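Local coordinates for protein alpha-1,2-mannosyltransferase (Ktr4), putative (PDB 7BOP) that is a putative fungal alpha-1,2-mannosyltransferase with a GT-A fold, holding guanosine-5'-diphosphate and a manganese ion in its pocket, at residues T93-K97 and F98-W102; V203-V207 and F208-E212; D287-F290 and F291-E294; N253-G256 and W257-D261. All coordinates share one frame; numbering follows the deposited sequence.

The four contacts are local and follow one another along the chain in the order 1, 2, 4, 3. Contacts 1 and 2 are neighbours, their centres 11 Å apart, and they touch: Tyr100 OH meets Asp206 OD2 at 2.6 Å, probably as a hydrogen bond. Contact 3 lies 19 Å from contact 2 between centres, and both pack against strand 189-192 of the central sheet. Contact 4 is across the chain's centre from contact 1, 36 Å between centres; like contact 3, it packs against helix 316-327. No residue of the four contacts lines the guanosine-5'-diphosphate pocket; in contact 1 the Trp102 side chain comes to about 10 Å of that ligand.

Contact 1. Residues T93-K97 and F98-W102; sequences TWNSK and FNYPW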
loop_
_atom_site.group_PDB
_atom_site.type_symbol
_atom_site.label_atom_id
_atom_site.label_comp_id
_atom_site.label_asym_id
_atom_site.label_seq_id
_atom_site.Cartn_x
_atom_site.Cartn_y
_atom_site.Cartn_z
ATOM N N THR A 93 14.473 -10.945 7.488
ATOM C CA THR A 93 14.548 -9.665 8.172
ATOM C C THR A 93 13.614 -9.530 9.361
ATOM O O THR A 93 13.898 -8.740 10.257
ATOM C CB THR A 93 14.296 -8.484 7.218
ATOM O OG1 THR A 93 12.998 -8.587 6.629
ATOM C CG2 THR A 93 15.386 -8.425 6.147
ATOM N N TRP A 94 12.510 -10.273 9.368
ATOM C CA TRP A 94 11.450 -10.059 10.357
ATOM C C TRP A 94 10.706 -11.330 10.802
ATOM O O TRP A 94 10.745 -11.680 11.982
ATOM C CB TRP A 94 10.437 -9.023 9.838
ATOM C CG TRP A 94 9.453 -8.624 10.882
ATOM C CD1 TRP A 94 9.694 -7.866 11.969
ATOM C CD2 TRP A 94 8.086 -9.019 10.961
ATOM N NE1 TRP A 94 8.553 -7.733 12.727
ATOM C CE2 TRP A 94 7.547 -8.430 12.124
ATOM C CE3 TRP A 94 7.252 -9.792 10.148
ATOM C CZ2 TRP A 94 6.217 -8.604 12.505
ATOM C CZ3 TRP A 94 5.925 -9.959 10.523
ATOM C CH2 TRP A 94 5.427 -9.373 11.700
ATOM N N ASN A 95 10.018 -12.009 9.888
ATOM C CA ASN A 95 9.039 -13.011 10.315
ATOM C C ASN A 95 9.624 -14.331 10.868
ATOM O O ASN A 95 8.891 -15.084 11.527
ATOM C CB ASN A 95 8.018 -13.312 9.226
ATOM C CG ASN A 95 6.709 -13.848 9.794
ATOM O OD1 ASN A 95 6.171 -13.302 10.755
ATOM N ND2 ASN A 95 6.184 -14.899 9.196
ATOM N N SER A 96 10.907 -14.617 10.635
ATOM C CA SER A 96 11.511 -15.809 11.253
ATOM C C SER A 96 11.535 -15.688 12.773
ATOM O O SER A 96 11.568 -16.696 13.459
ATOM C CB SER A 96 12.910 -16.081 10.724
ATOM O OG SER A 96 13.773 -15.033 11.062
ATOM N N LYS A 97 11.499 -14.455 13.288
ATOM C CA LYS A 97 11.478 -14.207 14.727
ATOM C C LYS A 97 10.064 -14.128 15.305
ATOM O O LYS A 97 9.834 -14.516 16.449
ATOM C CB LYS A 97 12.230 -12.910 15.042
ATOM C CG LYS A 97 13.673 -12.896 14.559
ATOM C CD LYS A 97 14.266 -11.495 14.592
ATOM C CE LYS A 97 13.672 -10.588 13.509
ATOM N NZ LYS A 97 14.662 -9.592 13.031
ATOM N N PHE A 98 9.120 -13.595 14.536
ATOM C CA PHE A 98 7.773 -13.340 15.047
ATOM C C PHE A 98 6.738 -14.370 14.599
ATOM O O PHE A 98 5.759 -14.601 15.308
ATOM C CB PHE A 98 7.372 -11.897 14.701
ATOM C CG PHE A 98 8.236 -10.882 15.380
ATOM C CD1 PHE A 98 8.090 -10.638 16.736
ATOM C CD2 PHE A 98 9.236 -10.208 14.683
ATOM C CE1 PHE A 98 8.892 -9.723 17.387
ATOM C CE2 PHE A 98 10.045 -9.295 15.329
ATOM C CZ PHE A 98 9.873 -9.048 16.682
ATOM N N ASN A 99 6.957 -14.979 13.431
ATOM C CA ASN A 99 6.159 -16.105 12.947
ATOM C C ASN A 99 4.662 -15.830 12.825
ATOM O O ASN A 99 3.826 -16.642 13.238
ATOM C CB ASN A 99 6.424 -17.345 13.810
ATOM C CG ASN A 99 7.868 -17.761 13.764
ATOM O OD1 ASN A 99 8.355 -18.192 12.725
ATOM N ND2 ASN A 99 8.568 -17.608 14.869
ATOM N N TYR A 100 4.328 -14.666 12.263
ATOM C CA TYR A 100 2.952 -14.377 11.898
ATOM C C TYR A 100 2.567 -15.212 10.664
ATOM O O TYR A 100 3.423 -15.531 9.829
ATOM C CB TYR A 100 2.759 -12.867 11.658
ATOM C CG TYR A 100 2.530 -12.087 12.917
ATOM C CD1 TYR A 100 1.241 -11.926 13.421
ATOM C CD2 TYR A 100 3.591 -11.520 13.627
ATOM C CE1 TYR A 100 1.012 -11.214 14.582
ATOM C CE2 TYR A 100 3.370 -10.811 14.796
ATOM C CZ TYR A 100 2.076 -10.656 15.264
ATOM O OH TYR A 100 1.839 -9.950 16.404
ATOM N N PRO A 101 1.286 -15.591 10.552
ATOM C CA PRO A 101 0.866 -16.417 9.417
ATOM C C PRO A 101 0.837 -15.661 8.085
ATOM O O PRO A 101 0.678 -14.429 8.071
ATOM C CB PRO A 101 -0.549 -16.829 9.795
ATOM C CG PRO A 101 -1.045 -15.709 10.637
ATOM C CD PRO A 101 0.139 -15.185 11.387
ATOM N N TRP A 102 1.009 -16.415 6.994
ATOM C CA TRP A 102 0.832 -15.920 5.631
ATOM C C TRP A 102 -0.519 -16.379 5.098
ATOM O O TRP A 102 -0.857 -17.575 5.191
ATOM C CB TRP A 102 1.907 -16.456 4.696
ATOM C CG TRP A 102 3.282 -15.953 4.899
ATOM C CD1 TRP A 102 4.198 -16.409 5.809
ATOM C CD2 TRP A 102 3.940 -14.931 4.141
ATOM N NE1 TRP A 102 5.376 -15.726 5.667
ATOM C CE2 TRP A 102 5.248 -14.812 4.652
ATOM C CE3 TRP A 102 3.546 -14.097 3.088
ATOM C CZ2 TRP A 102 6.172 -13.888 4.145
ATOM C CZ3 TRP A 102 4.463 -13.181 2.579
ATOM C CH2 TRP A 102 5.759 -13.083 3.110
HETATM O O HOH W 1 11.101 -18.540 16.165
#
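Trp94, Phe98 and Tyr100 form an aromatic cluster where helix 80-98 ends and the chain turns toward strand 102-106. Phe98, one turn on, lies over one face of the Trp94 indole in an offset stack, with the five-membered ring and the phenyl ring 4.6 Å apart between centroids and their planes at 29°. The closest approach is between Trp94 NE1 and Phe98 CD2, 3.2 Å, although the NE1 hydrogen bond goes to Tyr205 O. At the far end of the indole, Trp94 CH2 is 3.4 Å from Tyr100 CD2; these two planes are almost parallel (9°), but the rings barely overlap. With CG anti to the backbone N (chi1 -172°), the indole offers its five-membered ring to Phe98 and CH2 to Tyr100.

Asn95 joins helix to loop with both ends of its amide. Its OD1 accepts from Tyr100 N at 2.7 Å, and its ND2 donates to Tyr100 O at 2.9 Å, in the carbonyl plane on a lone pair. These two bonds fix the rotation of the amide, a task that needs a donor and an acceptor side by side. The backbone O of Asn95 accepts from Asn99 N at 2.7 Å. Asn99 then leaves the helix with positive phi, which asparagine tolerates well, and its ND2 donates to Tyr57 O and to a water. Lys97 NZ bends back to Thr93 O, 3.0 Å away, and also binds Val203 O and the carboxylate of Asp204. Strand 69-74 packs against Trp94, Asn95 and Tyr100, while Val207 of helix 207-213 touches Trp94.

Contact 2. Residues V203-V207 and F208-E212; sequences VDYDV and FRFME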
loop_
_atom_site.group_PDB
_atom_site.type_symbol
_atom_site.label_atom_id
_atom_site.label_comp_id
_atom_site.label_asym_id
_atom_site.label_seq_id
_atom_site.Cartn_x
_atom_site.Cartn_y
_atom_site.Cartn_z
ATOM N N VAL A 203 14.370 -5.992 11.274
ATOM C CA VAL A 203 13.426 -5.278 12.117
ATOM C C VAL A 203 13.223 -6.152 13.357
ATOM O O VAL A 203 12.830 -7.318 13.234
ATOM C CB VAL A 203 12.123 -5.018 11.352
ATOM C CG1 VAL A 203 11.065 -4.379 12.254
ATOM C CG2 VAL A 203 12.405 -4.116 10.159
ATOM N N ASP A 204 13.502 -5.587 14.528
ATOM C CA ASP A 204 13.594 -6.354 15.771
ATOM C C ASP A 204 12.468 -6.081 16.762
ATOM O O ASP A 204 12.629 -6.316 17.954
ATOM C CB ASP A 204 14.968 -6.097 16.406
ATOM C CG ASP A 204 16.095 -6.685 15.586
ATOM O OD1 ASP A 204 15.938 -7.820 15.112
ATOM O OD2 ASP A 204 17.121 -6.014 15.405
ATOM N N TYR A 205 11.336 -5.586 16.265
ATOM C CA TYR A 205 10.130 -5.434 17.067
ATOM C C TYR A 205 8.919 -5.896 16.269
ATOM O O TYR A 205 8.947 -5.944 15.027
ATOM C CB TYR A 205 9.966 -3.988 17.559
ATOM C CG TYR A 205 9.807 -2.965 16.445
ATOM C CD1 TYR A 205 10.927 -2.427 15.793
ATOM C CD2 TYR A 205 8.541 -2.553 16.028
ATOM C CE1 TYR A 205 10.783 -1.494 14.754
ATOM C CE2 TYR A 205 8.388 -1.626 14.992
ATOM C CZ TYR A 205 9.518 -1.101 14.354
ATOM O OH TYR A 205 9.355 -0.182 13.328
ATOM N N ASP A 206 7.858 -6.237 16.991
ATOM C CA ASP A 206 6.622 -6.695 16.395
ATOM C C ASP A 206 5.869 -5.477 15.817
ATOM O O ASP A 206 5.269 -4.701 16.563
ATOM C CB ASP A 206 5.787 -7.423 17.451
ATOM C CG ASP A 206 4.508 -8.009 16.903
ATOM O OD1 ASP A 206 4.027 -7.541 15.841
ATOM O OD2 ASP A 206 3.955 -8.940 17.555
ATOM N N VAL A 207 5.899 -5.332 14.495
ATOM C CA VAL A 207 5.321 -4.144 13.844
ATOM C C VAL A 207 3.815 -4.089 14.024
ATOM O O VAL A 207 3.242 -3.008 14.095
ATOM C CB VAL A 207 5.673 -4.032 12.340
ATOM C CG1 VAL A 207 7.185 -4.003 12.140
ATOM C CG2 VAL A 207 5.029 -5.137 11.518
ATOM N N PHE A 208 3.174 -5.252 14.115
ATOM C CA PHE A 208 1.728 -5.292 14.297
ATOM C C PHE A 208 1.316 -4.765 15.663
ATOM O O PHE A 208 0.390 -3.956 15.765
ATOM C CB PHE A 208 1.177 -6.706 14.086
ATOM C CG PHE A 208 1.213 -7.176 12.664
ATOM C CD1 PHE A 208 0.583 -6.445 11.650
ATOM C CD2 PHE A 208 1.822 -8.383 12.330
ATOM C CE1 PHE A 208 0.581 -6.902 10.338
ATOM C CE2 PHE A 208 1.819 -8.843 11.013
ATOM C CZ PHE A 208 1.191 -8.104 10.017
ATOM N N ARG A 209 2.014 -5.190 16.709
ATOM C CA ARG A 209 1.722 -4.698 18.054
ATOM C C ARG A 209 2.232 -3.278 18.271
ATOM O O ARG A 209 1.677 -2.548 19.083
ATOM C CB ARG A 209 2.253 -5.660 19.106
ATOM C CG ARG A 209 1.558 -7.010 19.004
ATOM C CD ARG A 209 1.869 -7.902 20.188
ATOM N NE ARG A 209 1.252 -7.416 21.426
ATOM C CZ ARG A 209 1.350 -8.017 22.620
ATOM N NH1 ARG A 209 2.053 -9.141 22.766
ATOM N NH2 ARG A 209 0.746 -7.479 23.677
ATOM N N PHE A 210 3.258 -2.875 17.524
ATOM C CA PHE A 210 3.623 -1.456 17.448
ATOM C C PHE A 210 2.407 -0.637 17.004
ATOM O O PHE A 210 2.049 0.338 17.664
ATOM C CB PHE A 210 4.838 -1.243 16.524
ATOM C CG PHE A 210 5.027 0.184 16.096
ATOM C CD1 PHE A 210 5.631 1.097 16.945
ATOM C CD2 PHE A 210 4.571 0.616 14.858
ATOM C CE1 PHE A 210 5.796 2.429 16.559
ATOM C CE2 PHE A 210 4.739 1.940 14.461
ATOM C CZ PHE A 210 5.350 2.847 15.314
ATOM N N MET A 211 1.748 -1.077 15.928
ATOM C CA MET A 211 0.535 -0.423 15.408
ATOM C C MET A 211 -0.589 -0.446 16.448
ATOM O O MET A 211 -1.212 0.580 16.733
ATOM C CB MET A 211 0.004 -1.103 14.144
ATOM C CG MET A 211 0.951 -1.147 12.953
ATOM S SD MET A 211 1.047 0.396 12.060
ATOM C CE MET A 211 -0.574 0.507 11.313
ATOM N N GLU A 212 -0.843 -1.630 16.998
ATOM C CA GLU A 212 -1.948 -1.814 17.930
ATOM C C GLU A 212 -1.814 -0.997 19.210
ATOM O O GLU A 212 -2.778 -0.355 19.624
ATOM C CB GLU A 212 -2.131 -3.292 18.264
ATOM C CG GLU A 212 -3.356 -3.554 19.118
ATOM C CD GLU A 212 -3.749 -5.010 19.155
ATOM O OE1 GLU A 212 -4.965 -5.277 19.130
ATOM O OE2 GLU A 212 -2.861 -5.873 19.213
#
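Tyr205 and Phe210 meet edge to face at the start of helix 207-213, the edge of the tyrosine turned toward the phenylalanine face in an offset pair with centroids 5.7 Å apart and planes at 66°. Tyr205 CE2 also rests 3.9 Å from Phe210 CB, which lies at the tyrosine's edge. Tyr205 reaches this place by setting CG between its backbone N and carbonyl carbon (chi1 62°), a crowded choice, and its hydroxyl is held by Asp338.

Asp206 has CG anti to the backbone N (chi1 -177°), which brings the carboxylate forward to the amides of the first turn. Asp206 OD1 takes Arg209 N at 3.2 Å, from well above the carboxylate plane. A weaker bond joins Phe208 N to Asp206 OD1 at 3.0 Å. The other oxygen, OD2, lies against the aliphatic part of Arg209, 3.4 Å from CG, and is bound by the hydroxyls of Tyr100 and Tyr57. The Arg209 guanidinium binds Ala65 O through NH1; Arg209 NE stays 5.0 Å from Asp206 OD2, too far for a salt bridge. Val207 places CG2 over one face of the Phe208 ring.

Regular helical bonds follow, Phe210 N to Asp206 O at 2.9 Å and Met211 N to Val207 O at 3.1 Å. An aspartate whose short carboxylate accepts from amides of the first turn is a classical N-cap, and its negative charge probably also interacts favourably with the positive end of the helix dipole.

Contact 3. Residues D287-F290 and F291-E294; sequences DLDF and FRGE
Asp289 and Arg292 are joined by a salt bridge on the short helix 288-292, which follows strand 284-287 of the central sheet and has Asp287 as its N-cap. The capping carboxylate oxygen, Asp287 OD1, accepts from Asp289 N at 2.9 Å, and the carbonyl of the same residue takes Phe290 N. Arg292 N closes the helical turn on Leu288 O, 3.0 Å away. Gly293 N donates to Phe290 O at 3.0 Å, approaching from above the carbonyl plane; glycine suits this tight exit, and it also stands at the N-cap position of helix 294-306.

In the salt bridge Arg292 NH1 donates to Asp289 OD1 at 2.9 Å. The oxygen lies in the guanidinium plane and is met on its syn side, though the donor stands 31° out of the carboxylate plane. Every guanidinium nitrogen has a backbone acceptor as well: NE binds Tyr179 O, NH2 binds Leu184 O, and NH1 binds Tyr187 O beside its aspartate. The extended stem of Arg292 from CG to NE delivers the group to these carbonyls, and Leu288 CB covers one guanidinium face, 3.5 Å from NH1. Asp289 spends its second oxygen, OD2, on Lys188, so its carboxylate answers two cations, which probably favours the charged form.

The two phenylalanines pack on other parts of the fold, Phe291 on Tyr190, Tyr296 and His320, and Phe290 on helix 316-327. They form an edge-to-face pair with planes at 76°: Phe290 CD2 sits over the centre of the Phe291 ring, 3.8 Å from its CD1.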
loop_
_atom_site.group_PDB
_atom_site.type_symbol
_atom_site.label_atom_id
_atom_site.label_comp_id
_atom_site.label_asym_id
_atom_site.label_seq_id
_atom_site.Cartn_x
_atom_site.Cartn_y
_atom_site.Cartn_z
ATOM N N ASP A 287 -4.841 -1.255 9.479
ATOM C CA ASP A 287 -5.954 -1.639 10.345
ATOM C C ASP A 287 -7.162 -1.936 9.458
ATOM O O ASP A 287 -7.788 -1.018 8.906
ATOM C CB ASP A 287 -6.227 -0.471 11.310
ATOM C CG ASP A 287 -7.336 -0.757 12.320
ATOM O OD1 ASP A 287 -8.072 -1.753 12.185
ATOM O OD2 ASP A 287 -7.461 0.055 13.256
ATOM N N LEU A 288 -7.478 -3.221 9.308
ATOM C CA LEU A 288 -8.643 -3.669 8.546
ATOM C C LEU A 288 -9.935 -3.000 8.995
ATOM O O LEU A 288 -10.797 -2.745 8.160
ATOM C CB LEU A 288 -8.827 -5.192 8.642
ATOM C CG LEU A 288 -7.723 -6.050 8.026
ATOM C CD1 LEU A 288 -7.771 -7.489 8.552
ATOM C CD2 LEU A 288 -7.805 -6.017 6.511
ATOM N N ASP A 289 -10.074 -2.713 10.293
ATOM C CA ASP A 289 -11.298 -2.082 10.791
ATOM C C ASP A 289 -11.472 -0.623 10.359
ATOM O O ASP A 289 -12.586 -0.121 10.399
ATOM C CB ASP A 289 -11.413 -2.205 12.308
ATOM C CG ASP A 289 -11.579 -3.648 12.765
ATOM O OD1 ASP A 289 -12.025 -4.498 11.973
ATOM O OD2 ASP A 289 -11.253 -3.920 13.925
ATOM N N PHE A 290 -10.399 0.054 9.941
ATOM C CA PHE A 290 -10.565 1.360 9.295
ATOM C C PHE A 290 -11.336 1.211 7.994
ATOM O O PHE A 290 -12.331 1.884 7.781
ATOM C CB PHE A 290 -9.228 2.044 8.994
ATOM C CG PHE A 290 -9.377 3.240 8.109
ATOM C CD1 PHE A 290 -9.972 4.401 8.602
ATOM C CD2 PHE A 290 -8.985 3.195 6.773
ATOM C CE1 PHE A 290 -10.153 5.508 7.779
ATOM C CE2 PHE A 290 -9.160 4.295 5.947
ATOM C CZ PHE A 290 -9.738 5.454 6.454
ATOM N N PHE A 291 -10.869 0.310 7.137
ATOM C CA PHE A 291 -11.450 0.112 5.818
ATOM C C PHE A 291 -12.848 -0.496 5.890
ATOM O O PHE A 291 -13.697 -0.194 5.055
ATOM C CB PHE A 291 -10.524 -0.743 4.945
ATOM C CG PHE A 291 -9.183 -0.110 4.697
ATOM C CD1 PHE A 291 -9.052 0.932 3.778
ATOM C CD2 PHE A 291 -8.054 -0.525 5.399
ATOM C CE1 PHE A 291 -7.814 1.535 3.549
ATOM C CE2 PHE A 291 -6.815 0.079 5.186
ATOM C CZ PHE A 291 -6.697 1.116 4.252
ATOM N N ARG A 292 -13.084 -1.337 6.899
ATOM C CA ARG A 292 -14.427 -1.869 7.177
ATOM C C ARG A 292 -15.382 -0.825 7.727
ATOM O O ARG A 292 -16.576 -1.049 7.723
ATOM C CB ARG A 292 -14.367 -3.023 8.185
ATOM C CG ARG A 292 -13.722 -4.283 7.667
ATOM C CD ARG A 292 -13.281 -5.147 8.831
ATOM N NE ARG A 292 -12.697 -6.395 8.364
ATOM C CZ ARG A 292 -11.857 -7.154 9.065
ATOM N NH1 ARG A 292 -11.472 -6.812 10.292
ATOM N NH2 ARG A 292 -11.389 -8.274 8.528
ATOM N N GLY A 293 -14.858 0.288 8.230
ATOM C CA GLY A 293 -15.659 1.328 8.843
ATOM C C GLY A 293 -16.649 1.996 7.911
ATOM O O GLY A 293 -16.551 1.892 6.676
ATOM N N GLU A 294 -17.609 2.683 8.523
ATOM C CA GLU A 294 -18.691 3.341 7.802
ATOM C C GLU A 294 -18.166 4.282 6.725
ATOM O O GLU A 294 -18.606 4.229 5.588
ATOM C CB GLU A 294 -19.569 4.149 8.773
ATOM C CG GLU A 294 -20.785 4.793 8.117
ATOM C CD GLU A 294 -21.586 5.704 9.049
ATOM O OE1 GLU A 294 -21.441 5.608 10.287
ATOM O OE2 GLU A 294 -22.358 6.538 8.528
#

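Contact 4. Residues N253-G256 and W257-D261; sequences NMMG and WLTDD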
loop_
_atom_site.group_PDB
_atom_site.type_symbol
_atom_site.label_atom_id
_atom_site.label_comp_id
_atom_site.label_asym_id
_atom_site.label_seq_id
_atom_site.Cartn_x
_atom_site.Cartn_y
_atom_site.Cartn_z
ATOM N N ASN A 253 -7.020 15.872 9.047
ATOM C CA ASN A 253 -7.094 15.379 7.683
ATOM C C ASN A 253 -5.885 15.831 6.869
ATOM O O ASN A 253 -5.133 16.708 7.292
ATOM C CB ASN A 253 -8.421 15.803 7.021
ATOM C CG ASN A 253 -8.520 17.307 6.765
ATOM O OD1 ASN A 253 -7.711 17.889 6.039
ATOM N ND2 ASN A 253 -9.533 17.931 7.340
ATOM N N MET A 254 -5.721 15.229 5.697
ATOM C CA MET A 254 -4.594 15.512 4.821
ATOM C C MET A 254 -5.010 16.321 3.585
ATOM O O MET A 254 -4.424 16.158 2.509
ATOM C CB MET A 254 -3.947 14.193 4.377
ATOM C CG MET A 254 -3.504 13.285 5.515
ATOM S SD MET A 254 -2.859 11.730 4.858
ATOM C CE MET A 254 -2.714 10.771 6.366
ATOM N N MET A 255 -5.979 17.224 3.732
ATOM C CA MET A 255 -6.470 18.004 2.582
ATOM C C MET A 255 -5.348 18.757 1.862
ATOM O O MET A 255 -5.324 18.783 0.645
ATOM C CB MET A 255 -7.570 18.991 3.017
ATOM C CG MET A 255 -8.379 19.598 1.872
ATOM S SD MET A 255 -9.353 18.385 0.952
ATOM C CE MET A 255 -10.573 17.925 2.192
ATOM N N GLY A 256 -4.419 19.341 2.622
ATOM C CA GLY A 256 -3.270 20.061 2.062
ATOM C C GLY A 256 -2.406 19.205 1.156
ATOM O O GLY A 256 -1.987 19.642 0.100
ATOM N N TRP A 257 -2.135 17.977 1.576
ATOM C CA TRP A 257 -1.384 17.032 0.750
ATOM C C TRP A 257 -2.190 16.563 -0.451
ATOM O O TRP A 257 -1.669 16.521 -1.577
ATOM C CB TRP A 257 -0.948 15.833 1.597
ATOM C CG TRP A 257 -0.264 14.736 0.850
ATOM C CD1 TRP A 257 0.891 14.824 0.116
ATOM C CD2 TRP A 257 -0.662 13.369 0.817
ATOM N NE1 TRP A 257 1.226 13.585 -0.393
ATOM C CE2 TRP A 257 0.281 12.676 0.016
ATOM C CE3 TRP A 257 -1.727 12.653 1.385
ATOM C CZ2 TRP A 257 0.183 11.311 -0.228
ATOM C CZ3 TRP A 257 -1.820 11.289 1.137
ATOM C CH2 TRP A 257 -0.872 10.636 0.338
ATOM N N LEU A 258 -3.447 16.193 -0.213
ATOM C CA LEU A 258 -4.324 15.698 -1.284
ATOM C C LEU A 258 -4.541 16.731 -2.409
ATOM O O LEU A 258 -4.687 16.360 -3.558
ATOM C CB LEU A 258 -5.680 15.265 -0.721
ATOM C CG LEU A 258 -5.670 14.071 0.250
ATOM C CD1 LEU A 258 -7.067 13.844 0.791
ATOM C CD2 LEU A 258 -5.133 12.823 -0.421
ATOM N N THR A 259 -4.564 18.016 -2.068
ATOM C CA THR A 259 -4.853 19.059 -3.045
ATOM C C THR A 259 -3.629 19.898 -3.410
ATOM O O THR A 259 -3.765 20.920 -4.080
ATOM C CB THR A 259 -5.985 19.990 -2.548
ATOM O OG1 THR A 259 -5.605 20.603 -1.310
ATOM C CG2 THR A 259 -7.274 19.203 -2.361
ATOM N N ASP A 260 -2.438 19.469 -3.003
ATOM C CA ASP A 260 -1.235 20.249 -3.247
ATOM C C ASP A 260 -1.006 20.422 -4.746
ATOM O O ASP A 260 -1.234 19.494 -5.519
ATOM C CB ASP A 260 -0.009 19.565 -2.644
ATOM C CG ASP A 260 1.245 20.422 -2.735
ATOM O OD1 ASP A 260 1.175 21.629 -2.450
ATOM O OD2 ASP A 260 2.308 19.896 -3.096
ATOM N N ASP A 261 -0.587 21.620 -5.144
ATOM C CA ASP A 261 -0.148 21.883 -6.518
ATOM C C ASP A 261 1.213 22.609 -6.589
ATOM O O ASP A 261 1.573 23.129 -7.641
ATOM C CB ASP A 261 -1.230 22.674 -7.282
ATOM C CG ASP A 261 -1.473 24.082 -6.710
ATOM O OD1 ASP A 261 -0.744 24.525 -5.810
ATOM O OD2 ASP A 261 -2.418 24.752 -7.166
#
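Met254 and Trp257 lie side by side and point the same way across the first turn of the short helix 255-258. The thioether of Met254 comes to the indole obliquely in a Met-aromatic contact: SD is 4.8 Å from the centroid of the six-membered ring, 60° off its normal, and 3.8 Å from Trp257 CE3. The methionine runs extended beyond CG, which carries the sulfur alongside the ring. Trp257 also meets Tyr379 edge to face and touches Cys277 and Cys375, which form a disulfide.

A second pair, Met255 and Thr259, crosses obliquely toward the end of the same short helix. Met255, its chain bent, brings SD to 4.0 Å from Thr259 CG2. Thr259 turns its hydroxyl back to the helix (chi1 59°), and OG1 donates to Met255 O at 2.7 Å while its own amide N binds the same oxygen at 2.9 Å, the two donors arriving from opposite faces of the carbonyl plane. Leu258 N closes the turn on Met254 O at 2.9 Å.

Ahead of the helix, Asn253 OD1 makes an Asx turn by accepting from Met255 N. The chemistry thus divides: polarisable sulfur and aromatic carbon pack the buried flank, while threonine doubles the grip on a carbonyl at the helix end.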